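Local coordinates for protein glycoside Hydrolase (Bacteroides uniformis, PDB 5T99) that binds the sugar mimic galacto-isofagomine and, as a family 2 glycoside hydrolase, probably removes galactose from agarose-derived oligosaccharides taken up by a gut symbiont, at residues 382-387 against 393-398; 452-457 against 475-480; 466-471 against 546-551; 236-241 against 246-251. All blocks are in the same frame, centred on the assembly; numbering follows the deposited sequence.

Interaction 1: residues 382-387 against 393-398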
loop_
_atom_site.group_PDB
_atom_site.type_symbol
_atom_site.label_atom_id
_atom_site.label_comp_id
_atom_site.label_asym_id
_atom_site.label_seq_id
_atom_site.Cartn_x
_atom_site.Cartn_y
_atom_site.Cartn_z
ATOM N N ASN A 382 23.475 -6.457 -1.718
ATOM C CA ASN A 382 23.452 -5.018 -1.459
ATOM C C ASN A 382 22.182 -4.562 -0.712
ATOM O O ASN A 382 21.684 -3.455 -0.935
ATOM C CB ASN A 382 23.635 -4.265 -2.777
ATOM C CG ASN A 382 24.990 -4.535 -3.412
ATOM O OD1 ASN A 382 26.029 -4.218 -2.833
ATOM N ND2 ASN A 382 24.988 -5.115 -4.604
ATOM N N GLY A 383 21.683 -5.423 0.181
ATOM C CA GLY A 383 20.543 -5.109 1.036
ATOM C C GLY A 383 20.890 -4.177 2.194
ATOM O O GLY A 383 22.000 -3.609 2.261
ATOM N N TYR A 384 19.934 -4.025 3.116
ATOM C CA TYR A 384 20.052 -3.036 4.189
ATOM C C TYR A 384 21.213 -3.322 5.168
ATOM O O TYR A 384 21.707 -2.401 5.812
ATOM C CB TYR A 384 18.713 -2.876 4.943
ATOM C CG TYR A 384 18.684 -1.661 5.852
ATOM C CD1 TYR A 384 18.740 -0.376 5.320
ATOM C CD2 TYR A 384 18.619 -1.790 7.239
ATOM C CE1 TYR A 384 18.730 0.746 6.133
ATOM C CE2 TYR A 384 18.616 -0.664 8.059
ATOM C CZ TYR A 384 18.671 0.599 7.498
ATOM O OH TYR A 384 18.656 1.729 8.277
ATOM N N HIS A 385 21.670 -4.575 5.251
ATOM C CA HIS A 385 22.829 -4.930 6.091
ATOM C C HIS A 385 24.093 -4.084 5.849
ATOM O O HIS A 385 24.914 -3.934 6.754
ATOM C CB HIS A 385 23.178 -6.416 5.942
ATOM C CG HIS A 385 23.988 -6.722 4.723
ATOM N ND1 HIS A 385 23.417 -6.977 3.495
ATOM C CD2 HIS A 385 25.330 -6.783 4.538
ATOM C CE1 HIS A 385 24.370 -7.177 2.604
ATOM N NE2 HIS A 385 25.542 -7.078 3.213
ATOM N N LEU A 386 24.254 -3.548 4.642
ATOM C CA LEU A 386 25.321 -2.576 4.371
ATOM C C LEU A 386 25.224 -1.306 5.208
ATOM O O LEU A 386 26.234 -0.677 5.502
ATOM C CB LEU A 386 25.320 -2.173 2.896
ATOM C CG LEU A 386 25.684 -3.262 1.884
ATOM C CD1 LEU A 386 25.437 -2.759 0.463
ATOM C CD2 LEU A 386 27.127 -3.728 2.071
ATOM N N TYR A 387 24.000 -0.923 5.561
ATOM C CA TYR A 387 23.729 0.335 6.243
ATOM C C TYR A 387 23.299 0.190 7.692
ATOM O O TYR A 387 23.260 1.200 8.401
ATOM C CB TYR A 387 22.660 1.090 5.463
ATOM C CG TYR A 387 22.999 1.145 3.998
ATOM C CD1 TYR A 387 24.090 1.890 3.548
ATOM C CD2 TYR A 387 22.272 0.405 3.068
ATOM C CE1 TYR A 387 24.425 1.919 2.204
ATOM C CE2 TYR A 387 22.594 0.437 1.721
ATOM C CZ TYR A 387 23.668 1.190 1.303
ATOM O OH TYR A 387 23.972 1.211 -0.024
ATOM N N LYS A 393 19.200 2.937 13.555
ATOM C CA LYS A 393 18.556 3.816 14.536
ATOM C C LYS A 393 17.934 5.032 13.861
ATOM O O LYS A 393 16.794 5.385 14.165
ATOM C CB LYS A 393 19.501 4.268 15.669
ATOM C CG LYS A 393 18.805 5.169 16.691
ATOM C CD LYS A 393 19.702 5.679 17.806
ATOM C CE LYS A 393 19.969 4.625 18.851
ATOM N NZ LYS A 393 20.290 5.240 20.166
ATOM N N LYS A 394 18.691 5.670 12.971
ATOM C CA LYS A 394 18.200 6.857 12.273
ATOM C C LYS A 394 16.952 6.558 11.424
ATOM O O LYS A 394 16.000 7.350 11.427
ATOM C CB LYS A 394 19.280 7.494 11.387
ATOM C CG LYS A 394 20.397 8.207 12.134
ATOM C CD LYS A 394 20.937 9.402 11.336
ATOM C CE LYS A 394 20.059 10.647 11.542
ATOM N NZ LYS A 394 20.220 11.688 10.479
ATOM N N ASP A 395 16.963 5.431 10.713
ATOM C CA ASP A 395 15.830 5.071 9.860
ATOM C C ASP A 395 14.584 4.651 10.641
ATOM O O ASP A 395 13.474 5.042 10.280
ATOM C CB ASP A 395 16.215 4.008 8.816
ATOM C CG ASP A 395 17.001 4.591 7.655
ATOM O OD1 ASP A 395 16.661 5.726 7.227
ATOM O OD2 ASP A 395 17.959 3.922 7.176
ATOM N N LEU A 396 14.759 3.867 11.697
ATOM C CA LEU A 396 13.614 3.463 12.494
ATOM C C LEU A 396 13.051 4.668 13.257
ATOM O O LEU A 396 11.825 4.823 13.367
ATOM C CB LEU A 396 13.970 2.340 13.454
ATOM C CG LEU A 396 12.836 1.855 14.355
ATOM C CD1 LEU A 396 11.665 1.339 13.536
ATOM C CD2 LEU A 396 13.351 0.774 15.273
ATOM N N THR A 397 13.943 5.510 13.776
ATOM C CA THR A 397 13.532 6.755 14.389
ATOM C C THR A 397 12.758 7.612 13.384
ATOM O O THR A 397 11.680 8.107 13.702
ATOM C CB THR A 397 14.722 7.529 14.988
ATOM O OG1 THR A 397 15.274 6.772 16.071
ATOM C CG2 THR A 397 14.291 8.934 15.509
ATOM N N SER A 398 13.288 7.744 12.172
ATOM C CA SER A 398 12.623 8.532 11.116
ATOM C C SER A 398 11.232 7.998 10.763
ATOM O O SER A 398 10.304 8.779 10.558
ATOM C CB SER A 398 13.487 8.593 9.854
ATOM O OG SER A 398 12.832 9.349 8.859
#

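Interaction 2: residues 452-457 against 475-480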
loop_
_atom_site.group_PDB
_atom_site.type_symbol
_atom_site.label_atom_id
_atom_site.label_comp_id
_atom_site.label_asym_id
_atom_site.label_seq_id
_atom_site.Cartn_x
_atom_site.Cartn_y
_atom_site.Cartn_z
ATOM N N ASN A 452 9.596 -16.406 10.254
ATOM C CA ASN A 452 9.437 -17.589 9.381
ATOM C C ASN A 452 10.146 -18.844 9.859
ATOM O O ASN A 452 9.785 -19.943 9.419
ATOM C CB ASN A 452 9.844 -17.297 7.937
ATOM C CG ASN A 452 11.301 -16.892 7.784
ATOM O OD1 ASN A 452 11.921 -16.353 8.706
ATOM N ND2 ASN A 452 11.841 -17.110 6.584
ATOM N N TYR A 453 11.143 -18.724 10.734
ATOM C CA TYR A 453 11.778 -19.928 11.266
ATOM C C TYR A 453 10.925 -20.386 12.455
ATOM O O TYR A 453 10.308 -19.562 13.151
ATOM C CB TYR A 453 13.230 -19.681 11.675
ATOM C CG TYR A 453 14.214 -19.274 10.579
ATOM C CD1 TYR A 453 13.804 -18.949 9.285
ATOM C CD2 TYR A 453 15.573 -19.162 10.867
ATOM C CE1 TYR A 453 14.717 -18.558 8.313
ATOM C CE2 TYR A 453 16.488 -18.762 9.903
ATOM C CZ TYR A 453 16.052 -18.459 8.630
ATOM O OH TYR A 453 16.946 -18.061 7.660
ATOM N N TYR A 454 10.852 -21.696 12.649
ATOM C CA TYR A 454 10.194 -22.279 13.815
ATOM C C TYR A 454 10.866 -23.617 14.185
ATOM O O TYR A 454 11.025 -24.469 13.316
ATOM C CB TYR A 454 8.694 -22.491 13.565
ATOM C CG TYR A 454 8.002 -23.033 14.787
ATOM C CD1 TYR A 454 7.456 -22.182 15.739
ATOM C CD2 TYR A 454 7.946 -24.407 15.024
ATOM C CE1 TYR A 454 6.856 -22.681 16.882
ATOM C CE2 TYR A 454 7.348 -24.917 16.160
ATOM C CZ TYR A 454 6.805 -24.053 17.089
ATOM O OH TYR A 454 6.199 -24.581 18.213
ATOM N N PRO A 455 11.232 -23.838 15.454
ATOM C CA PRO A 455 10.934 -22.956 16.605
ATOM C C PRO A 455 11.993 -21.871 16.929
ATOM O O PRO A 455 11.833 -21.166 17.922
ATOM C CB PRO A 455 10.831 -23.962 17.766
ATOM C CG PRO A 455 11.818 -25.031 17.396
ATOM C CD PRO A 455 11.720 -25.162 15.891
ATOM N N ALA A 456 13.026 -21.721 16.096
ATOM C CA ALA A 456 14.230 -20.922 16.428
ATOM C C ALA A 456 14.007 -19.626 17.231
ATOM O O ALA A 456 14.374 -19.577 18.391
ATOM C CB ALA A 456 15.070 -20.651 15.179
ATOM N N PRO A 457 13.372 -18.594 16.634
ATOM C CA PRO A 457 13.241 -17.317 17.361
ATOM C C PRO A 457 12.408 -17.393 18.660
ATOM O O PRO A 457 12.617 -16.563 19.555
ATOM C CB PRO A 457 12.578 -16.398 16.336
ATOM C CG PRO A 457 11.781 -17.315 15.485
ATOM C CD PRO A 457 12.538 -18.616 15.419
ATOM N N PRO A 475 0.657 -22.356 10.339
ATOM C CA PRO A 475 -0.642 -22.717 10.942
ATOM C C PRO A 475 -0.628 -24.080 11.629
ATOM O O PRO A 475 -1.288 -24.251 12.651
ATOM C CB PRO A 475 -1.607 -22.702 9.752
ATOM C CG PRO A 475 -0.752 -22.975 8.559
ATOM C CD PRO A 475 0.581 -22.336 8.864
ATOM N N GLY A 476 0.159 -25.015 11.094
ATOM C CA GLY A 476 0.380 -26.314 11.725
ATOM C C GLY A 476 1.035 -26.258 13.096
ATOM O O GLY A 476 0.878 -27.191 13.896
ATOM N N LYS A 477 1.765 -25.178 13.377
ATOM C CA LYS A 477 2.407 -24.999 14.687
ATOM C C LYS A 477 1.706 -24.038 15.655
ATOM O O LYS A 477 2.246 -23.770 16.732
ATOM C CB LYS A 477 3.869 -24.571 14.482
ATOM C CG LYS A 477 4.688 -25.535 13.632
ATOM C CD LYS A 477 4.798 -26.905 14.282
ATOM C CE LYS A 477 5.820 -27.782 13.568
ATOM N NZ LYS A 477 6.051 -29.027 14.354
ATOM N N TYR A 478 0.514 -23.542 15.316
ATOM C CA TYR A 478 -0.167 -22.563 16.180
ATOM C C TYR A 478 -0.482 -23.142 17.559
ATOM O O TYR A 478 -0.233 -22.491 18.571
ATOM C CB TYR A 478 -1.461 -22.031 15.547
ATOM C CG TYR A 478 -1.313 -21.097 14.355
ATOM C CD1 TYR A 478 -0.060 -20.651 13.902
ATOM C CD2 TYR A 478 -2.443 -20.623 13.704
ATOM C CE1 TYR A 478 0.045 -19.784 12.816
ATOM C CE2 TYR A 478 -2.345 -19.754 12.628
ATOM C CZ TYR A 478 -1.103 -19.337 12.190
ATOM O OH TYR A 478 -1.011 -18.489 11.126
ATOM N N ALA A 479 -1.016 -24.361 17.591
ATOM C CA ALA A 479 -1.337 -25.006 18.854
ATOM C C ALA A 479 -0.090 -25.229 19.713
ATOM O O ALA A 479 -0.090 -24.912 20.907
ATOM C CB ALA A 479 -2.072 -26.320 18.615
ATOM N N GLU A 480 0.973 -25.754 19.102
ATOM C CA GLU A 480 2.204 -26.087 19.831
ATOM C C GLU A 480 2.894 -24.849 20.426
ATOM O O GLU A 480 3.334 -24.890 21.575
ATOM C CB GLU A 480 3.177 -26.885 18.945
ATOM C CG GLU A 480 4.522 -27.167 19.601
ATOM C CD GLU A 480 5.438 -28.034 18.760
ATOM O OE1 GLU A 480 6.345 -27.482 18.102
ATOM O OE2 GLU A 480 5.259 -29.267 18.771
#

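Interaction 3: residues 466-471 against 546-551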
loop_
_atom_site.group_PDB
_atom_site.type_symbol
_atom_site.label_atom_id
_atom_site.label_comp_id
_atom_site.label_asym_id
_atom_site.label_seq_id
_atom_site.Cartn_x
_atom_site.Cartn_y
_atom_site.Cartn_z
ATOM N N VAL A 466 9.833 -8.464 21.364
ATOM C CA VAL A 466 8.803 -7.575 20.830
ATOM C C VAL A 466 7.543 -7.831 21.624
ATOM O O VAL A 466 7.440 -8.843 22.339
ATOM C CB VAL A 466 8.547 -7.757 19.307
ATOM C CG1 VAL A 466 9.717 -7.209 18.517
ATOM C CG2 VAL A 466 8.292 -9.212 18.923
ATOM N N ASP A 467 6.600 -6.904 21.513
ATOM C CA ASP A 467 5.342 -6.991 22.245
ATOM C C ASP A 467 4.414 -8.103 21.714
ATOM O O ASP A 467 3.724 -8.769 22.495
ATOM C CB ASP A 467 4.611 -5.633 22.214
ATOM C CG ASP A 467 5.358 -4.535 22.957
ATOM O OD1 ASP A 467 5.744 -4.744 24.126
ATOM O OD2 ASP A 467 5.543 -3.446 22.373
ATOM N N ILE A 468 4.376 -8.274 20.394
ATOM C CA ILE A 468 3.465 -9.228 19.747
ATOM C C ILE A 468 4.243 -9.983 18.671
ATOM O O ILE A 468 4.878 -9.364 17.804
ATOM C CB ILE A 468 2.237 -8.527 19.116
ATOM C CG1 ILE A 468 1.460 -7.694 20.162
ATOM C CG2 ILE A 468 1.287 -9.554 18.514
ATOM C CD1 ILE A 468 0.449 -6.731 19.571
ATOM N N ALA A 469 4.189 -11.315 18.736
ATOM C CA ALA A 469 4.916 -12.179 17.801
ATOM C C ALA A 469 4.051 -12.550 16.580
ATOM O O ALA A 469 2.928 -13.061 16.731
ATOM C CB ALA A 469 5.387 -13.442 18.513
ATOM N N GLY A 470 4.581 -12.288 15.386
ATOM C CA GLY A 470 3.960 -12.733 14.146
ATOM C C GLY A 470 4.626 -13.987 13.599
ATOM O O GLY A 470 5.849 -14.044 13.530
ATOM N N MET A 471 3.828 -14.979 13.197
ATOM C CA MET A 471 4.341 -16.193 12.541
ATOM C C MET A 471 4.076 -16.178 11.034
ATOM O O MET A 471 2.946 -15.939 10.596
ATOM C CB MET A 471 3.697 -17.439 13.145
ATOM C CG MET A 471 3.963 -17.600 14.625
ATOM S SD MET A 471 3.257 -19.116 15.270
ATOM C CE MET A 471 4.543 -20.274 14.857
ATOM N N ARG A 546 -7.039 -17.382 20.002
ATOM C CA ARG A 546 -6.080 -16.409 20.532
ATOM C C ARG A 546 -5.310 -15.689 19.429
ATOM O O ARG A 546 -4.902 -14.547 19.619
ATOM C CB ARG A 546 -5.104 -17.067 21.530
ATOM C CG ARG A 546 -5.761 -17.549 22.836
ATOM C CD ARG A 546 -4.763 -18.082 23.867
ATOM N NE ARG A 546 -3.649 -17.145 24.066
ATOM C CZ ARG A 546 -2.350 -17.453 24.198
ATOM N NH1 ARG A 546 -1.904 -18.709 24.196
ATOM N NH2 ARG A 546 -1.469 -16.469 24.351
ATOM N N PHE A 547 -5.092 -16.359 18.298
ATOM C CA PHE A 547 -4.430 -15.721 17.162
ATOM C C PHE A 547 -5.289 -14.550 16.673
ATOM O O PHE A 547 -6.488 -14.696 16.455
ATOM C CB PHE A 547 -4.104 -16.719 16.033
ATOM C CG PHE A 547 -2.756 -17.376 16.185
ATOM C CD1 PHE A 547 -1.747 -17.156 15.261
ATOM C CD2 PHE A 547 -2.485 -18.198 17.288
ATOM C CE1 PHE A 547 -0.502 -17.734 15.424
ATOM C CE2 PHE A 547 -1.230 -18.783 17.454
ATOM C CZ PHE A 547 -0.242 -18.549 16.518
ATOM N N MET A 548 -4.653 -13.385 16.536
ATOM C CA MET A 548 -5.357 -12.126 16.293
ATOM C C MET A 548 -5.857 -12.017 14.868
ATOM O O MET A 548 -6.748 -11.195 14.589
ATOM C CB MET A 548 -4.447 -10.934 16.584
ATOM C CG MET A 548 -3.969 -10.856 18.028
ATOM S SD MET A 548 -2.703 -9.602 18.237
ATOM C CE MET A 548 -2.212 -9.917 19.928
ATOM N N GLY A 549 -5.263 -12.811 13.972
ATOM C CA GLY A 549 -5.671 -12.876 12.568
ATOM C C GLY A 549 -4.522 -13.262 11.648
ATOM O O GLY A 549 -3.515 -13.821 12.092
ATOM N N GLU A 550 -4.677 -12.926 10.369
ATOM C CA GLU A 550 -3.705 -13.250 9.346
ATOM C C GLU A 550 -3.441 -12.084 8.406
ATOM O O GLU A 550 -4.256 -11.179 8.272
ATOM C CB GLU A 550 -4.179 -14.451 8.534
ATOM C CG GLU A 550 -5.474 -14.254 7.749
ATOM C CD GLU A 550 -5.775 -15.436 6.840
ATOM O OE1 GLU A 550 -4.865 -15.850 6.085
ATOM O OE2 GLU A 550 -6.916 -15.950 6.885
ATOM N N PHE A 551 -2.292 -12.131 7.744
ATOM C CA PHE A 551 -1.944 -11.169 6.725
ATOM C C PHE A 551 -1.445 -11.957 5.511
ATOM O O PHE A 551 -0.351 -12.519 5.540
ATOM C CB PHE A 551 -0.897 -10.201 7.276
ATOM C CG PHE A 551 -1.452 -9.208 8.284
ATOM C CD1 PHE A 551 -1.885 -7.950 7.878
ATOM C CD2 PHE A 551 -1.551 -9.540 9.637
ATOM C CE1 PHE A 551 -2.393 -7.040 8.798
ATOM C CE2 PHE A 551 -2.068 -8.640 10.556
ATOM C CZ PHE A 551 -2.495 -7.388 10.139
#

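Interaction 4: residues 236-241 against 246-251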
loop_
_atom_site.group_PDB
_atom_site.type_symbol
_atom_site.label_atom_id
_atom_site.label_comp_id
_atom_site.label_asym_id
_atom_site.label_seq_id
_atom_site.Cartn_x
_atom_site.Cartn_y
_atom_site.Cartn_z
ATOM N N ASP A 236 -0.641 26.652 24.733
ATOM C CA ASP A 236 0.563 26.155 25.383
ATOM C C ASP A 236 1.648 27.198 25.148
ATOM O O ASP A 236 1.387 28.217 24.507
ATOM C CB ASP A 236 0.936 24.777 24.799
ATOM C CG ASP A 236 1.894 23.990 25.676
ATOM O OD1 ASP A 236 2.157 24.428 26.825
ATOM O OD2 ASP A 236 2.399 22.932 25.204
ATOM N N ASN A 237 2.833 26.980 25.701
ATOM C CA ASN A 237 3.977 27.809 25.385
ATOM C C ASN A 237 5.273 27.084 25.678
ATOM O O ASN A 237 5.290 26.077 26.392
ATOM C CB ASN A 237 3.929 29.122 26.173
ATOM C CG ASN A 237 3.822 28.900 27.666
ATOM O OD1 ASN A 237 4.802 28.571 28.330
ATOM N ND2 ASN A 237 2.620 29.048 28.197
ATOM N N VAL A 238 6.363 27.624 25.143
ATOM C CA VAL A 238 7.675 27.032 25.340
ATOM C C VAL A 238 8.779 28.093 25.319
ATOM O O VAL A 238 8.763 28.994 24.486
ATOM C CB VAL A 238 7.913 25.924 24.291
ATOM C CG1 VAL A 238 7.982 26.500 22.878
ATOM C CG2 VAL A 238 9.157 25.112 24.629
ATOM N N GLU A 239 9.704 27.997 26.276
ATOM C CA GLU A 239 10.954 28.768 26.264
ATOM C C GLU A 239 12.028 27.984 25.520
ATOM O O GLU A 239 12.311 26.840 25.856
ATOM C CB GLU A 239 11.466 29.043 27.680
ATOM C CG GLU A 239 10.702 30.113 28.448
ATOM C CD GLU A 239 11.594 30.901 29.402
ATOM O OE1 GLU A 239 11.416 30.760 30.635
ATOM O OE2 GLU A 239 12.478 31.650 28.914
ATOM N N VAL A 240 12.624 28.616 24.520
ATOM C CA VAL A 240 13.698 28.018 23.748
ATOM C C VAL A 240 14.818 29.039 23.626
ATOM O O VAL A 240 14.590 30.165 23.178
ATOM C CB VAL A 240 13.219 27.618 22.339
ATOM C CG1 VAL A 240 14.237 26.714 21.663
ATOM C CG2 VAL A 240 11.847 26.943 22.397
ATOM N N ALA A 241 16.024 28.648 24.028
ATOM C CA ALA A 241 17.204 29.503 23.879
ATOM C C ALA A 241 17.638 29.605 22.422
ATOM O O ALA A 241 17.263 28.769 21.582
ATOM C CB ALA A 241 18.353 28.983 24.729
ATOM N N GLY A 246 13.267 23.240 21.713
ATOM C CA GLY A 246 12.582 22.865 22.955
ATOM C C GLY A 246 11.285 22.130 22.680
ATOM O O GLY A 246 10.743 22.227 21.575
ATOM N N LYS A 247 10.803 21.398 23.685
ATOM C CA LYS A 247 9.553 20.631 23.596
ATOM C C LYS A 247 8.626 20.952 24.747
ATOM O O LYS A 247 9.071 21.213 25.859
ATOM C CB LYS A 247 9.824 19.128 23.622
ATOM C CG LYS A 247 10.536 18.589 22.390
ATOM C CD LYS A 247 11.051 17.186 22.634
ATOM C CE LYS A 247 11.544 16.577 21.348
ATOM N NZ LYS A 247 12.216 15.270 21.587
ATOM N N THR A 248 7.331 20.879 24.476
ATOM C CA THR A 248 6.314 21.139 25.471
ATOM C C THR A 248 5.133 20.228 25.230
ATOM O O THR A 248 4.860 19.849 24.096
ATOM C CB THR A 248 5.874 22.627 25.460
ATOM O OG1 THR A 248 4.839 22.840 26.430
ATOM C CG2 THR A 248 5.397 23.062 24.068
ATOM N N LEU A 249 4.440 19.905 26.318
ATOM C CA LEU A 249 3.302 19.002 26.328
ATOM C C LEU A 249 2.088 19.661 26.971
ATOM O O LEU A 249 2.198 20.314 28.006
ATOM C CB LEU A 249 3.663 17.740 27.105
ATOM C CG LEU A 249 4.235 16.591 26.282
ATOM C CD1 LEU A 249 4.920 15.582 27.193
ATOM C CD2 LEU A 249 3.131 15.919 25.473
ATOM N N ALA A 250 0.934 19.477 26.345
ATOM C CA ALA A 250 -0.344 19.960 26.857
ATOM C C ALA A 250 -1.433 18.972 26.455
ATOM O O ALA A 250 -1.207 18.122 25.607
ATOM C CB ALA A 250 -0.645 21.326 26.269
ATOM N N TYR A 251 -2.616 19.099 27.041
ATOM C CA TYR A 251 -3.754 18.246 26.681
ATOM C C TYR A 251 -5.043 19.057 26.714
ATOM O O TYR A 251 -5.134 20.097 27.370
ATOM C CB TYR A 251 -3.876 17.034 27.621
ATOM C CG TYR A 251 -4.333 17.449 28.994
ATOM C CD1 TYR A 251 -5.681 17.381 29.356
ATOM C CD2 TYR A 251 -3.428 17.990 29.903
ATOM C CE1 TYR A 251 -6.113 17.814 30.606
ATOM C CE2 TYR A 251 -3.843 18.418 31.153
ATOM C CZ TYR A 251 -5.184 18.328 31.497
ATOM O OH TYR A 251 -5.580 18.746 32.719
#

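Interaction 1: residues 382-387 against 393-398
The ring of Tyr384 meets Asp395 at its phenolic edge, where OD2 lies near the ring plane, while among its neighbours Phe372 stacks on it and Tyr128 meets it with the planes inclined at about 50°. Ring and carboxylate are themselves turned 50° against each other, and the two side chains link through a single short hydrogen bond: Tyr384 OH donates over 2.6 Å to Asp395 OD2, meeting the anti lone pair of that oxygen, the one directed away from OD1. With CG swung opposite the backbone N (chi1 -167°), the tyrosine carries its hydroxyl across to the helix. This is a loop-to-helix tie within one β/α unit of the TIM barrel: the loop after strand 366-370 folds back on helix 388-403, which it enters directly, and only 86 Å² is buried in the process. Asp395 has a second grip, since OD1 is hydrogen-bonded to Thr131 OG1, so both carboxylate oxygens of this buried acid are satisfied and its rotation is fixed. Thr131 and Tyr128 belong to the sugar-binding domain, which here reaches the barrel about 14 Å from the bound galacto-isofagomine, measured from the Tyr384 side chain.

Interaction 2: residues 452-457 against 475-480
Tyr454 is held against 475-480 by two kinds of interaction, one on its face and one at its edge. The apolar part is a CH-pi contact. Lys477 lays its aliphatic chain obliquely over one ring face, with CB 4.0 Å from the centroid of the Tyr454 ring and only 14° off the ring normal. Its first torsion sets CG over the ring, 3.7 Å from Tyr454 CD2, and the bend at chi2 (-63°) brings CD back along the same face, Lys477 CD lying 3.7 Å from Tyr454 CE2. The opposite face rests on the next residue in the chain: Pro455 CB sits over the ring centre, a packing helped by the cis peptide bond between the two residues.

The polar part is a hydrogen bond at the edge. Tyr454 OH donates to Glu480 OE1 over 2.9 Å, meeting the anti lone pair, and OE1 lies in the plane of the ring, with the carboxylate tilted 24° from it. An extended glutamate chain delivers that oxygen from the first turn of helix 478-484, whose N-cap position is occupied by Lys477.

Around these, Val481 and Leu484 of the same helix and Met471 of strand 468-472 also touch Tyr454, so the loop following strand 447-451 is fastened to the next β/α unit of the TIM barrel. The chemistry implies a directional clamp at the surface: carbon contacts on both faces fix the ring's tilt, the edge bond fixes its reach, and the helix start could favour the ionised form of Glu480.

Interaction 3: residues 466-471 against 546-551
Met471 and Phe547 make the sulfur contact of this pair of segments, one of two separate, equally close touches in a buried interior. Met471 SD approaches the outer rim of the phenyl ring, 3.8 Å from Phe547 CZ, and lies 5.0 Å from the ring centroid at 89° to the normal: a Met-aromatic contact made at the edge, in the plane of the ring. The methionine chain turns at its last torsion (chi3 84°), and the two side chains cross at about a right angle. Tyr478 stacks on Phe547 and also touches Met471, so sulfur and ring are wedged beneath helix 478-484.

In the eight-stranded TIM barrel, strands 468-472 and 549-552 are not neighbours; both run parallel to strand 490-495, which lies between them. The contact therefore spans that middle strand, joining side chains of strand 468-472 to residues leading into strand 549-552. Phe547 rests on Leu490 of the spanned strand, whereas Ile468 and Met548 both rest on Tyr491, the next residue along.

In the second touch, an extended Met548 chain (chi2 171°) lays both its sulfur and its end methyl against one isoleucine branch. Met548 CE lies 3.8 Å from Ile468 CG2 and Met548 SD 4.0 Å from the same atom, with the CE methyl also near CD1. Against this close-packed interior, solvent is approached toward the segment beginnings, at the partly exposed Asp467 and Arg546, whose charges are engaged elsewhere: Asp467 OD2 accepts from Ser447 N, and Arg546 NE forms a salt bridge with Asp298.

Interaction 4: residues 236-241 against 246-251
Thr248 OG1 donates to Asp236 OD2 over 2.7 Å, the shortest polar link between these two strands. The hydroxyl comes to the syn side of the carboxylate but stands 29° out of its plane, and it also lies 3.1 Å from Asp236 OD1. Thr248 can reach there because OG1 points opposite its backbone N (chi1 178°), which puts the CG2 methyl in the crowded position between N and the carbonyl carbon. Asp236 comes from the other direction, and its OD1 takes a weak bond from the amide of Asn237. The Ala250 methyl packs beside the carboxylate, its CB 3.6 Å from Asp236 OD2.

The strands run antiparallel, at 158° and 6.7 Å between axes, yet each belongs to a different sheet. Strand 230-240 is bonded to 215-224 and strand 245-255 to 198-209, as an edge strand in each case. The short connection 241-244 thus carries the chain from one sheet to the other, consistent with the immunoglobulin-like β-sandwich of family 2 enzymes.

Farther along, van der Waals contacts replace the polar one. Val238 CB packs on Thr248 CG2 at 3.8 Å, and Val240 CG1 approaches Gly246 N at 3.6 Å near the connection. Val238 and Val240 are buried, and Val238 also leans on Val207 of the facing sheet, while the alternate residues Asn237, Glu239, Lys247 and Leu249 turn outward to exposed positions.

Interaction 4 comes first along the chain, in the β-sandwich, followed by interaction 1; interactions 2 and 3 then alternate their segments. Interactions 1 to 3 all belong to the TIM barrel. Interaction 1 sits in an earlier β/α unit, its centre 28 Å from that of interaction 2 and 24 Å from that of interaction 3. The last two, with centres 12 Å apart, are continuous: Tyr478 CD1 lies 3.3 Å from Phe547 CE1, and Tyr454 CD1 lies 3.6 Å from Met471 CE. Together they pack strand 468-472 against helix 478-484. Interaction 4 joins the two sheets of the β-sandwich, 48 Å from interaction 2 between centres yet within about 9 Å of interaction 1 at the nearest atoms.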